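Local atomic coordinates of Sn-glycerol-3-phosphate ABC transporter substrate-binding protein UspB (PDB entry 4MFI), a protein that serves as the substrate-binding subunit of a mycobacterial ABC transporter and binds glycerophosphocholine, probably delivering it for uptake. Residues D40-H45 / D93-V98; A151-L156 / V270-S275; P155-N160 / R172-W177. All coordinates share one frame; numbering follows the deposited sequence.

Contact 1: D40-H45 / D93-V98; sequences DFWSSH and DVPDVV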
ATOM      1  N   ASP A  40      -7.601  20.804  12.658  1.00 11.81           N
ATOM      2  CA  ASP A  40      -6.197  20.410  12.771  1.00 11.82           C
ATOM      3  C   ASP A  40      -5.952  19.134  11.970  1.00  9.90           C
ATOM      4  O   ASP A  40      -6.497  18.074  12.290  1.00 10.67           O
ATOM      5  CB  ASP A  40      -5.802  20.221  14.244  1.00 13.05           C
ATOM      6  CG  ASP A  40      -5.750  21.539  15.018  1.00 16.50           C
ATOM      7  OD1 ASP A  40      -5.214  22.532  14.478  1.00 18.73           O
ATOM      8  OD2 ASP A  40      -6.258  21.592  16.164  1.00 19.61           O
ATOM      9  N   PHE A  41      -5.156  19.256  10.911  1.00 10.19           N
ATOM     10  CA  PHE A  41      -4.859  18.153  10.000  1.00  9.20           C
ATOM     11  C   PHE A  41      -3.424  17.699  10.246  1.00 10.45           C
ATOM     12  O   PHE A  41      -2.470  18.415   9.927  1.00 11.51           O
ATOM     13  CB  PHE A  41      -5.063  18.615   8.549  1.00 11.03           C
ATOM     14  CG  PHE A  41      -4.646  17.611   7.507  1.00 10.75           C
ATOM     15  CD1 PHE A  41      -4.625  16.246   7.784  1.00 11.23           C
ATOM     16  CD2 PHE A  41      -4.265  18.040   6.243  1.00 11.21           C
ATOM     17  CE1 PHE A  41      -4.228  15.330   6.818  1.00 12.68           C
ATOM     18  CE2 PHE A  41      -3.873  17.130   5.267  1.00 11.61           C
ATOM     19  CZ  PHE A  41      -3.857  15.773   5.556  1.00 12.97           C
ATOM     20  N   TRP A  42      -3.284  16.514  10.834  1.00 10.54           N
ATOM     21  CA  TRP A  42      -1.975  15.942  11.136  1.00 10.03           C
ATOM     22  C   TRP A  42      -1.503  15.041  10.009  1.00  9.79           C
ATOM     23  O   TRP A  42      -2.087  13.982   9.756  1.00 10.19           O
ATOM     24  CB  TRP A  42      -2.026  15.133  12.431  1.00 10.41           C
ATOM     25  CG  TRP A  42      -2.130  15.959  13.676  1.00  9.90           C
ATOM     26  CD1 TRP A  42      -2.481  17.279  13.771  1.00 12.04           C
ATOM     27  CD2 TRP A  42      -1.870  15.517  15.012  1.00 11.75           C
ATOM     28  NE1 TRP A  42      -2.458  17.679  15.087  1.00 13.26           N
ATOM     29  CE2 TRP A  42      -2.086  16.615  15.868  1.00 13.22           C
ATOM     30  CE3 TRP A  42      -1.476  14.295  15.567  1.00 13.46           C
ATOM     31  CZ2 TRP A  42      -1.928  16.526  17.252  1.00 15.47           C
ATOM     32  CZ3 TRP A  42      -1.318  14.210  16.942  1.00 14.89           C
ATOM     33  CH2 TRP A  42      -1.542  15.317  17.767  1.00 15.44           C
ATOM     34  N   SER A  43      -0.439  15.464   9.336  1.00  9.23           N
ATOM     35  CA  SER A  43       0.106  14.725   8.205  1.00  9.70           C
ATOM     36  C   SER A  43       1.622  14.577   8.317  1.00 11.44           C
ATOM     37  O   SER A  43       2.294  15.397   8.950  1.00 13.76           O
ATOM     38  CB  SER A  43      -0.240  15.449   6.902  1.00 10.83           C
ATOM     39  OG  SER A  43       0.312  14.779   5.783  1.00 12.08           O
ATOM     40  N   SER A  44       2.151  13.525   7.703  1.00 10.88           N
ATOM     41  CA  SER A  44       3.593  13.362   7.563  1.00 12.17           C
ATOM     42  C   SER A  44       4.059  13.881   6.205  1.00 11.17           C
ATOM     43  O   SER A  44       5.237  13.779   5.865  1.00 12.59           O
ATOM     44  CB  SER A  44       3.977  11.892   7.712  1.00 14.42           C
ATOM     45  OG  SER A  44       3.222  11.095   6.817  1.00 16.00           O
ATOM     46  N   HIS A  45       3.127  14.444   5.440  1.00 11.98           N
ATOM     47  CA  HIS A  45       3.425  14.956   4.103  1.00 12.08           C
ATOM     48  C   HIS A  45       4.075  13.885   3.226  1.00 11.82           C
ATOM     49  O   HIS A  45       5.174  14.095   2.704  1.00 13.48           O
ATOM     50  CB  HIS A  45       4.348  16.182   4.171  1.00 14.15           C
ATOM     51  CG  HIS A  45       4.007  17.150   5.265  1.00 14.68           C
ATOM     52  ND1 HIS A  45       2.752  17.702   5.411  1.00 17.28           N
ATOM     53  CD2 HIS A  45       4.764  17.673   6.258  1.00 16.31           C
ATOM     54  CE1 HIS A  45       2.750  18.517   6.451  1.00 17.61           C
ATOM     55  NE2 HIS A  45       3.959  18.521   6.982  1.00 19.13           N
ATOM     56  N   ASP A  93      -6.365  17.652  22.923  1.00 23.30           N
ATOM     57  CA  ASP A  93      -5.596  18.253  21.838  1.00 25.60           C
ATOM     58  C   ASP A  93      -5.285  17.207  20.767  1.00 22.66           C
ATOM     59  O   ASP A  93      -4.148  17.074  20.311  1.00 24.43           O
ATOM     60  CB  ASP A  93      -4.311  18.904  22.361  1.00 31.89           C
ATOM     61  CG  ASP A  93      -4.585  20.121  23.228  1.00 39.30           C
ATOM     62  OD1 ASP A  93      -4.435  20.021  24.465  1.00 42.15           O
ATOM     63  OD2 ASP A  93      -4.954  21.177  22.674  1.00 41.33           O
ATOM     64  N   VAL A  94      -6.312  16.457  20.384  1.00 18.91           N
ATOM     65  CA  VAL A  94      -6.212  15.494  19.299  1.00 16.03           C
ATOM     66  C   VAL A  94      -6.406  16.215  17.973  1.00 14.12           C
ATOM     67  O   VAL A  94      -6.973  17.310  17.934  1.00 16.31           O
ATOM     68  CB  VAL A  94      -7.270  14.371  19.440  1.00 15.67           C
ATOM     69  CG1 VAL A  94      -6.961  13.489  20.648  1.00 18.82           C
ATOM     70  CG2 VAL A  94      -8.669  14.956  19.530  1.00 15.90           C
ATOM     71  N   PRO A  95      -5.920  15.615  16.879  1.00 12.47           N
ATOM     72  CA  PRO A  95      -6.201  16.180  15.556  1.00 12.08           C
ATOM     73  C   PRO A  95      -7.676  16.026  15.213  1.00 11.05           C
ATOM     74  O   PRO A  95      -8.362  15.185  15.805  1.00 11.73           O
ATOM     75  CB  PRO A  95      -5.361  15.307  14.621  1.00 12.35           C
ATOM     76  CG  PRO A  95      -5.189  14.005  15.365  1.00 12.05           C
ATOM     77  CD  PRO A  95      -5.059  14.420  16.807  1.00 12.38           C
ATOM     78  N   ASP A  96      -8.162  16.827  14.273  1.00 10.57           N
ATOM     79  CA  ASP A  96      -9.481  16.595  13.693  1.00  9.79           C
ATOM     80  C   ASP A  96      -9.413  15.575  12.570  1.00  9.22           C
ATOM     81  O   ASP A  96     -10.358  14.805  12.351  1.00  9.01           O
ATOM     82  CB  ASP A  96     -10.063  17.902  13.158  1.00 10.74           C
ATOM     83  CG  ASP A  96     -10.355  18.886  14.258  1.00 11.57           C
ATOM     84  OD1 ASP A  96     -11.466  18.831  14.827  1.00 13.05           O
ATOM     85  OD2 ASP A  96      -9.461  19.701  14.568  1.00 12.41           O
ATOM     86  N   VAL A  97      -8.288  15.586  11.856  1.00  8.90           N
ATOM     87  CA  VAL A  97      -8.053  14.701  10.716  1.00  7.79           C
ATOM     88  C   VAL A  97      -6.639  14.173  10.865  1.00  8.71           C
ATOM     89  O   VAL A  97      -5.699  14.952  11.033  1.00  9.37           O
ATOM     90  CB  VAL A  97      -8.195  15.457   9.375  1.00  8.00           C
ATOM     91  CG1 VAL A  97      -7.846  14.547   8.201  1.00  9.58           C
ATOM     92  CG2 VAL A  97      -9.607  16.014   9.223  1.00  9.69           C
ATOM     93  N   VAL A  98      -6.484  12.854  10.838  1.00  7.45           N
ATOM     94  CA  VAL A  98      -5.170  12.252  11.047  1.00  7.95           C
ATOM     95  C   VAL A  98      -4.844  11.208   9.981  1.00  6.97           C
ATOM     96  O   VAL A  98      -5.696  10.399   9.594  1.00  7.34           O
ATOM     97  CB  VAL A  98      -5.019  11.663  12.484  1.00  8.34           C
ATOM     98  CG1 VAL A  98      -6.041  10.550  12.738  1.00  8.47           C
ATOM     99  CG2 VAL A  98      -3.601  11.173  12.728  1.00 10.06           C
TER
HETATM  100  O   HOH W   1      -4.984  19.407  18.242  1.00 37.90           O

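Contact 2: A151-L156 / V270-S275; sequences ARSTPL and VASTGS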
ATOM      1  N   ALA A 151      -3.292   8.692   0.382  1.00  6.65           N
ATOM      2  CA  ALA A 151      -1.986   8.530  -0.262  1.00  5.52           C
ATOM      3  C   ALA A 151      -1.755   7.041  -0.482  1.00  5.99           C
ATOM      4  O   ALA A 151      -1.195   6.356   0.378  1.00  6.70           O
ATOM      5  CB  ALA A 151      -0.885   9.120   0.612  1.00  7.36           C
ATOM      6  N   ARG A 152      -2.221   6.539  -1.622  1.00  5.89           N
ATOM      7  CA  ARG A 152      -2.290   5.100  -1.857  1.00  5.64           C
ATOM      8  C   ARG A 152      -1.363   4.649  -2.978  1.00  5.75           C
ATOM      9  O   ARG A 152      -1.125   5.381  -3.934  1.00  6.71           O
ATOM     10  CB  ARG A 152      -3.736   4.677  -2.156  1.00  6.44           C
ATOM     11  CG  ARG A 152      -4.774   5.191  -1.127  1.00  6.67           C
ATOM     12  CD  ARG A 152      -4.431   4.835   0.341  1.00  7.12           C
ATOM     13  NE  ARG A 152      -4.044   3.435   0.405  1.00  7.53           N
ATOM     14  CZ  ARG A 152      -4.886   2.414   0.528  1.00  6.46           C
ATOM     15  NH1 ARG A 152      -6.185   2.616   0.749  1.00  6.37           N
ATOM     16  NH2 ARG A 152      -4.409   1.181   0.469  1.00  9.01           N
ATOM     17  N   SER A 153      -0.855   3.426  -2.842  1.00  5.94           N
ATOM     18  CA  SER A 153       0.092   2.844  -3.780  1.00  5.25           C
ATOM     19  C   SER A 153      -0.263   1.381  -3.980  1.00  6.29           C
ATOM     20  O   SER A 153      -1.103   0.835  -3.259  1.00  7.63           O
ATOM     21  CB  SER A 153       1.484   2.911  -3.176  1.00  8.11           C
ATOM     22  OG  SER A 153       1.480   2.201  -1.948  1.00 12.90           O
ATOM     23  N   THR A 154       0.373   0.746  -4.961  1.00  6.16           N
ATOM     24  CA  THR A 154       0.332  -0.707  -5.100  1.00  5.43           C
ATOM     25  C   THR A 154       1.712  -1.177  -5.533  1.00  6.06           C
ATOM     26  O   THR A 154       2.548  -0.369  -5.946  1.00  6.64           O
ATOM     27  CB  THR A 154      -0.660  -1.190  -6.189  1.00  6.58           C
ATOM     28  OG1 THR A 154      -0.107  -0.926  -7.483  1.00  8.06           O
ATOM     29  CG2 THR A 154      -2.026  -0.537  -6.051  1.00  7.42           C
ATOM     30  N   PRO A 155       1.961  -2.488  -5.457  1.00  5.56           N
ATOM     31  CA  PRO A 155       3.160  -2.984  -6.132  1.00  5.65           C
ATOM     32  C   PRO A 155       3.013  -2.892  -7.655  1.00  5.26           C
ATOM     33  O   PRO A 155       1.900  -2.823  -8.193  1.00  5.81           O
ATOM     34  CB  PRO A 155       3.222  -4.449  -5.688  1.00  6.26           C
ATOM     35  CG  PRO A 155       2.483  -4.470  -4.377  1.00  5.77           C
ATOM     36  CD  PRO A 155       1.342  -3.524  -4.614  1.00  5.48           C
ATOM     37  N   LEU A 156       4.152  -2.894  -8.336  1.00  5.76           N
ATOM     38  CA  LEU A 156       4.214  -2.801  -9.786  1.00  5.95           C
ATOM     39  C   LEU A 156       5.384  -3.670 -10.240  1.00  4.68           C
ATOM     40  O   LEU A 156       6.380  -3.783  -9.526  1.00  6.26           O
ATOM     41  CB  LEU A 156       4.452  -1.347 -10.183  1.00  8.30           C
ATOM     42  CG  LEU A 156       4.141  -0.948 -11.620  1.00  8.80           C
ATOM     43  CD1 LEU A 156       2.680  -1.213 -11.939  1.00 10.52           C
ATOM     44  CD2 LEU A 156       4.485   0.528 -11.827  1.00 10.88           C
ATOM     45  N   VAL A 270       9.573  -6.336  -8.310  1.00  4.10           N
ATOM     46  CA  VAL A 270       8.304  -5.813  -7.824  1.00  4.45           C
ATOM     47  C   VAL A 270       8.596  -4.771  -6.753  1.00  5.12           C
ATOM     48  O   VAL A 270       9.210  -5.058  -5.725  1.00  6.68           O
ATOM     49  CB  VAL A 270       7.388  -6.922  -7.275  1.00  5.16           C
ATOM     50  CG1 VAL A 270       6.133  -6.320  -6.651  1.00  6.68           C
ATOM     51  CG2 VAL A 270       7.015  -7.892  -8.387  1.00  8.04           C
ATOM     52  N   ALA A 271       8.183  -3.542  -7.026  1.00  5.64           N
ATOM     53  CA  ALA A 271       8.403  -2.437  -6.110  1.00  5.51           C
ATOM     54  C   ALA A 271       7.168  -1.551  -6.113  1.00  5.44           C
ATOM     55  O   ALA A 271       6.241  -1.780  -6.879  1.00  6.14           O
ATOM     56  CB  ALA A 271       9.645  -1.647  -6.515  1.00  7.02           C
ATOM     57  N   SER A 272       7.148  -0.533  -5.267  1.00  7.07           N
ATOM     58  CA  SER A 272       5.971   0.321  -5.201  1.00  6.85           C
ATOM     59  C   SER A 272       5.785   1.173  -6.446  1.00  6.46           C
ATOM     60  O   SER A 272       6.759   1.577  -7.098  1.00  6.87           O
ATOM     61  CB  SER A 272       6.064   1.237  -3.984  1.00  7.18           C
ATOM     62  OG  SER A 272       4.896   2.022  -3.841  1.00  9.13           O
ATOM     63  N   THR A 273       4.525   1.464  -6.759  1.00  6.65           N
ATOM     64  CA  THR A 273       4.201   2.511  -7.722  1.00  6.65           C
ATOM     65  C   THR A 273       4.822   3.845  -7.288  1.00  8.95           C
ATOM     66  O   THR A 273       5.091   4.714  -8.123  1.00 11.39           O
ATOM     67  CB  THR A 273       2.671   2.680  -7.878  1.00  6.59           C
ATOM     68  OG1 THR A 273       2.062   2.773  -6.583  1.00  7.96           O
ATOM     69  CG2 THR A 273       2.080   1.497  -8.610  1.00  8.28           C
ATOM     70  N   GLY A 274       5.063   3.998  -5.987  1.00  9.06           N
ATOM     71  CA  GLY A 274       5.676   5.206  -5.463  1.00 10.73           C
ATOM     72  C   GLY A 274       7.111   5.405  -5.919  1.00 12.23           C
ATOM     73  O   GLY A 274       7.657   6.507  -5.803  1.00 15.85           O
ATOM     74  N   SER A 275       7.722   4.343  -6.437  1.00 10.91           N
ATOM     75  CA  SER A 275       9.095   4.409  -6.922  1.00 10.98           C
ATOM     76  C   SER A 275       9.183   4.758  -8.400  1.00 10.04           C
ATOM     77  O   SER A 275      10.282   4.940  -8.926  1.00 10.63           O
ATOM     78  CB  SER A 275       9.815   3.084  -6.673  1.00 11.03           C
ATOM     79  OG  SER A 275       9.994   2.872  -5.285  1.00 14.48           O
TER

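Contact 3: P155-N160 / R172-W177; sequences PLFYYN and RGPQSW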
ATOM      1  N   PRO A 155       1.961  -2.488  -5.457  1.00  5.56           N
ATOM      2  CA  PRO A 155       3.160  -2.984  -6.132  1.00  5.65           C
ATOM      3  C   PRO A 155       3.013  -2.892  -7.655  1.00  5.26           C
ATOM      4  O   PRO A 155       1.900  -2.823  -8.193  1.00  5.81           O
ATOM      5  CB  PRO A 155       3.222  -4.449  -5.688  1.00  6.26           C
ATOM      6  CG  PRO A 155       2.483  -4.470  -4.377  1.00  5.77           C
ATOM      7  CD  PRO A 155       1.342  -3.524  -4.614  1.00  5.48           C
ATOM      8  N   LEU A 156       4.152  -2.894  -8.336  1.00  5.76           N
ATOM      9  CA  LEU A 156       4.214  -2.801  -9.786  1.00  5.95           C
ATOM     10  C   LEU A 156       5.384  -3.670 -10.240  1.00  4.68           C
ATOM     11  O   LEU A 156       6.380  -3.783  -9.526  1.00  6.26           O
ATOM     12  CB  LEU A 156       4.452  -1.347 -10.183  1.00  8.30           C
ATOM     13  CG  LEU A 156       4.141  -0.948 -11.620  1.00  8.80           C
ATOM     14  CD1 LEU A 156       2.680  -1.213 -11.939  1.00 10.52           C
ATOM     15  CD2 LEU A 156       4.485   0.528 -11.827  1.00 10.88           C
ATOM     16  N   PHE A 157       5.261  -4.295 -11.410  1.00  4.48           N
ATOM     17  CA  PHE A 157       6.325  -5.143 -11.948  1.00  4.75           C
ATOM     18  C   PHE A 157       7.156  -4.325 -12.935  1.00  4.83           C
ATOM     19  O   PHE A 157       6.679  -3.952 -14.003  1.00  7.28           O
ATOM     20  CB  PHE A 157       5.722  -6.387 -12.623  1.00  5.35           C
ATOM     21  CG  PHE A 157       6.734  -7.440 -12.989  1.00  5.01           C
ATOM     22  CD1 PHE A 157       7.513  -7.315 -14.138  1.00  5.83           C
ATOM     23  CD2 PHE A 157       6.890  -8.575 -12.198  1.00  7.59           C
ATOM     24  CE1 PHE A 157       8.459  -8.298 -14.475  1.00  7.84           C
ATOM     25  CE2 PHE A 157       7.816  -9.563 -12.534  1.00  7.45           C
ATOM     26  CZ  PHE A 157       8.606  -9.423 -13.670  1.00  8.53           C
ATOM     27  N   TYR A 158       8.395  -4.028 -12.561  1.00  4.55           N
ATOM     28  CA  TYR A 158       9.295  -3.246 -13.394  1.00  4.37           C
ATOM     29  C   TYR A 158      10.198  -4.182 -14.181  1.00  5.16           C
ATOM     30  O   TYR A 158      10.707  -5.162 -13.629  1.00  5.16           O
ATOM     31  CB  TYR A 158      10.161  -2.338 -12.519  1.00  5.79           C
ATOM     32  CG  TYR A 158       9.402  -1.259 -11.777  1.00  5.13           C
ATOM     33  CD1 TYR A 158       9.232   0.000 -12.342  1.00  7.23           C
ATOM     34  CD2 TYR A 158       8.870  -1.483 -10.503  1.00  4.79           C
ATOM     35  CE1 TYR A 158       8.560   1.008 -11.677  1.00  8.49           C
ATOM     36  CE2 TYR A 158       8.177  -0.471  -9.824  1.00  6.81           C
ATOM     37  CZ  TYR A 158       8.027   0.774 -10.423  1.00  7.91           C
ATOM     38  OH  TYR A 158       7.363   1.801  -9.774  1.00  9.88           O
ATOM     39  N   TYR A 159      10.422  -3.887 -15.458  1.00  4.58           N
ATOM     40  CA  TYR A 159      11.312  -4.727 -16.258  1.00  4.63           C
ATOM     41  C   TYR A 159      12.199  -3.953 -17.219  1.00  5.12           C
ATOM     42  O   TYR A 159      11.797  -2.930 -17.779  1.00  7.17           O
ATOM     43  CB  TYR A 159      10.559  -5.856 -16.975  1.00  6.56           C
ATOM     44  CG  TYR A 159       9.597  -5.453 -18.079  1.00  5.48           C
ATOM     45  CD1 TYR A 159       8.291  -5.051 -17.793  1.00  6.49           C
ATOM     46  CD2 TYR A 159       9.977  -5.525 -19.417  1.00  7.27           C
ATOM     47  CE1 TYR A 159       7.400  -4.713 -18.815  1.00  7.97           C
ATOM     48  CE2 TYR A 159       9.099  -5.194 -20.438  1.00  7.63           C
ATOM     49  CZ  TYR A 159       7.815  -4.781 -20.136  1.00  7.55           C
ATOM     50  OH  TYR A 159       6.953  -4.457 -21.161  1.00  9.70           O
ATOM     51  N   ASN A 160      13.416  -4.460 -17.373  1.00  5.36           N
ATOM     52  CA  ASN A 160      14.446  -3.888 -18.226  1.00  6.47           C
ATOM     53  C   ASN A 160      14.236  -4.415 -19.646  1.00  6.44           C
ATOM     54  O   ASN A 160      14.359  -5.621 -19.896  1.00  6.70           O
ATOM     55  CB  ASN A 160      15.795  -4.322 -17.648  1.00  6.95           C
ATOM     56  CG  ASN A 160      16.979  -3.786 -18.407  1.00  7.97           C
ATOM     57  OD1 ASN A 160      17.018  -3.804 -19.634  1.00  9.24           O
ATOM     58  ND2 ASN A 160      17.989  -3.342 -17.662  1.00  8.87           N
ATOM     59  N   ARG A 172       6.283  -7.554 -22.538  1.00  8.29           N
ATOM     60  CA  ARG A 172       5.213  -7.508 -21.546  1.00  6.69           C
ATOM     61  C   ARG A 172       5.722  -8.130 -20.260  1.00  6.16           C
ATOM     62  O   ARG A 172       6.711  -8.866 -20.262  1.00  6.07           O
ATOM     63  CB  ARG A 172       3.990  -8.295 -22.034  1.00  7.14           C
ATOM     64  CG  ARG A 172       4.297  -9.747 -22.394  1.00  7.08           C
ATOM     65  CD  ARG A 172       3.014 -10.557 -22.427  1.00  7.42           C
ATOM     66  NE  ARG A 172       3.199 -11.925 -22.901  1.00  7.56           N
ATOM     67  CZ  ARG A 172       3.551 -12.947 -22.122  1.00  7.02           C
ATOM     68  NH1 ARG A 172       3.806 -12.748 -20.833  1.00  6.34           N
ATOM     69  NH2 ARG A 172       3.675 -14.164 -22.638  1.00  7.58           N
ATOM     70  N   GLY A 173       5.039  -7.854 -19.158  1.00  6.40           N
ATOM     71  CA  GLY A 173       5.306  -8.593 -17.947  1.00  6.46           C
ATOM     72  C   GLY A 173       4.807 -10.019 -18.090  1.00  5.40           C
ATOM     73  O   GLY A 173       4.086 -10.357 -19.042  1.00  6.19           O
ATOM     74  N   PRO A 174       5.189 -10.882 -17.141  1.00  5.47           N
ATOM     75  CA  PRO A 174       4.736 -12.275 -17.170  1.00  5.52           C
ATOM     76  C   PRO A 174       3.229 -12.415 -16.925  1.00  5.61           C
ATOM     77  O   PRO A 174       2.632 -11.641 -16.160  1.00  6.91           O
ATOM     78  CB  PRO A 174       5.535 -12.922 -16.034  1.00  6.30           C
ATOM     79  CG  PRO A 174       5.824 -11.777 -15.080  1.00  6.99           C
ATOM     80  CD  PRO A 174       6.019 -10.575 -15.960  1.00  5.67           C
ATOM     81  N   GLN A 175       2.623 -13.403 -17.583  1.00  6.22           N
ATOM     82  CA  GLN A 175       1.201 -13.709 -17.447  1.00  6.17           C
ATOM     83  C   GLN A 175       0.905 -14.450 -16.153  1.00  7.06           C
ATOM     84  O   GLN A 175      -0.211 -14.396 -15.631  1.00  8.33           O
ATOM     85  CB  GLN A 175       0.758 -14.591 -18.620  1.00  7.70           C
ATOM     86  CG  GLN A 175       0.560 -13.860 -19.941  1.00 12.00           C
ATOM     87  CD  GLN A 175      -0.739 -13.085 -19.976  1.00 17.39           C
ATOM     88  OE1 GLN A 175      -1.530 -13.129 -19.028  1.00 20.39           O
ATOM     89  NE2 GLN A 175      -0.971 -12.376 -21.067  1.00 22.82           N
ATOM     90  N   SER A 176       1.901 -15.180 -15.664  1.00  6.48           N
ATOM     91  CA  SER A 176       1.796 -15.890 -14.399  1.00  5.21           C
ATOM     92  C   SER A 176       3.163 -15.890 -13.747  1.00  4.23           C
ATOM     93  O   SER A 176       4.187 -15.736 -14.427  1.00  4.80           O
ATOM     94  CB  SER A 176       1.317 -17.336 -14.609  1.00  5.38           C
ATOM     95  OG  SER A 176       2.281 -18.108 -15.315  1.00  6.41           O
ATOM     96  N   TRP A 177       3.200 -16.085 -12.438  1.00  5.45           N
ATOM     97  CA  TRP A 177       4.483 -16.233 -11.777  1.00  4.67           C
ATOM     98  C   TRP A 177       5.246 -17.462 -12.272  1.00  4.25           C
ATOM     99  O   TRP A 177       6.480 -17.437 -12.358  1.00  6.23           O
ATOM    100  CB  TRP A 177       4.307 -16.225 -10.255  1.00  4.90           C
ATOM    101  CG  TRP A 177       4.108 -14.827  -9.750  1.00  5.30           C
ATOM    102  CD1 TRP A 177       2.941 -14.261  -9.313  1.00  5.92           C
ATOM    103  CD2 TRP A 177       5.104 -13.804  -9.678  1.00  5.66           C
ATOM    104  NE1 TRP A 177       3.162 -12.942  -8.959  1.00  5.35           N
ATOM    105  CE2 TRP A 177       4.480 -12.641  -9.177  1.00  5.59           C
ATOM    106  CE3 TRP A 177       6.468 -13.759  -9.984  1.00  6.97           C
ATOM    107  CZ2 TRP A 177       5.177 -11.447  -8.969  1.00  7.26           C
ATOM    108  CZ3 TRP A 177       7.158 -12.574  -9.780  1.00  8.44           C
ATOM    109  CH2 TRP A 177       6.511 -11.434  -9.277  1.00  9.54           C
TER

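Contact 1: D40-H45 / D93-V98
Phe41 and Trp42 pair in parallel with Val97 and Val98, joining strand 39-43 to the start of strand 97-101. Strand 69-73 flanks strand 39-43 on its other side; helices link the three strands, as in an alpha/beta lobe of a binding protein. Trp42 N donates to Val97 O at 2.9 Å. Two residues before Trp42, Asp40 O receives Asp96 N on a lone pair, at a bent 137°, and the straighter Val97 N. Asp40 N also donates to Asp96 OD2 at 2.9 Å, almost straight at 178°, on the anti side but tilted out of the carboxylate plane. The Asp96 side chain thus replaces a backbone acceptor just before the strand begins.

Pro95 lies over the indole of Trp42. Its CB stands 3.4 Å from the centroid of the five-membered ring, a CH-pi contact, while CG and CD run out over the six-membered ring. On the other face of the sheet, Phe41 CD1 meets Val97 CG1 at 3.7 Å.

The carboxylates of Asp40 and Asp96 approach with OD2 atoms 4.0 Å apart. Lys33 forms salt bridges to both, and Arg319 binds Asp96 OD1. These cations would offset the repulsion, consistent with both aspartates staying ionised.

Contact 2: A151-L156 / V270-S275
Four hydrogen bonds tie the chain at Thr154 and Leu156 to the end of strand 268-272 and to Thr273 just beyond it. Leu156 and Ala271 form an antiparallel hydrogen-bonded pair: Leu156 N gives to Ala271 O at 2.8 Å, and Ala271 N gives back to Leu156 O at 3.1 Å. The next pair, Pro155 with Ser272, is non-hydrogen-bonded. Beyond it the Thr273 backbone N donates to Thr154 O at 2.8 Å.

The fourth bond uses a side chain. Thr273 OG1 accepts from Thr154 N at 3.1 Å. A chi1 of 49° sets this hydroxyl between its own backbone N and carbonyl carbon, turned to the Thr154 amide. Thr273 thus grips both polar backbone atoms of Thr154. The hydroxyl of Thr154 instead donates to Pro155 O at 2.9 Å, from above the carbonyl plane. Ser272 OG accepts from Gly274 N, an ST turn where the chain leaves the strand.

Nonpolar groups add little. Pro155 CB touches Val270 CG1 at 3.6 Å. The methyl CG2 of Thr273 lies beside CB and CD2 of Leu156. The same methyl comes within 3.5 Å of an oxygen, Thr154 OG1. Trp208 covers Ser153, Pro155 and Ser272, while Gln374 of helix 366-374 donates to Pro155 O.

Strand 144-160 runs through a break here and then pairs with strand 268-272. A long strand that probably passes from one lobe to the other, near the geometric centre of the molecule, is in keeping with the two-lobed periplasmic-binding-protein fold of this family.

Contact 3: P155-N160 / R172-W177
Phe157 presents one ring face to Pro174. Pro174 CD sits 3.8 Å from the ring centroid and 18° off its normal, a CH-pi contact over the face. The closest approach is to CZ, at 3.6 Å, because the proline is displaced toward the rim. CG of Pro174 reaches the same end of the ring, near CE2 and CZ.

A second ring meets the edge of Phe157. Trp177 CH2 lies close to the phenyl plane, 4.0 Å from CE2. The phenyl and the six-membered ring of the indole are inclined at 59° in an oblique pairing. Phe157 holds CG anti to its backbone N (chi1 -170°), which carries the ring out to both partners. Phe180 adds an edge-to-face contact, and Val270 of strand 268-272 touches both Phe157 and Trp177.

Two residues along the strand, Tyr159 comes up to the backbone of Arg172 and Gly173. Arg172 O lies over one face of its ring, toward the rim, and CE1 is 3.9 Å from Gly173 N. The phenol OH is hydrogen-bonded to Asp171. Arg172 O in turn accepts from Trp164 NE1.

The side chain of Arg172 turns back on its own loop. NH1 donates to Gly173 O at 3.0 Å, with that oxygen close to the guanidinium plane, and NH2 makes a salt bridge to Glu179 of helix 177-191.

The loop between helices 161-166 and 177-191 thus packs back on strand 144-160, with Ser176 as N-cap of the second helix. Between the two segments the attraction is mainly apolar and aromatic, while Arg172 finds its polar partners in Gly173, Glu179 and Trp164.

In the fold
All three contacts reach one mixed sheet, and strand 144-160 carries two of them. Contacts 2 and 3 share Pro155 and Leu156, and their centres are about 13 Å apart. They also touch: Tyr158 OH lies 2.8 Å from Ser272 O, a probable hydrogen bond, and Val270 CG2 packs on Trp177 CH2 at 3.7 Å. Contact 1 is remote, its centre about 24 Å from that of contact 2 and about 37 Å from that of contact 3. Contacts 1 and 3 lie on opposite sides of the chain's centre, with the centre of contact 2 about 7 Å from it. This is consistent with contacts 1 and 3 belonging to different lobes, with contact 2 near their junction.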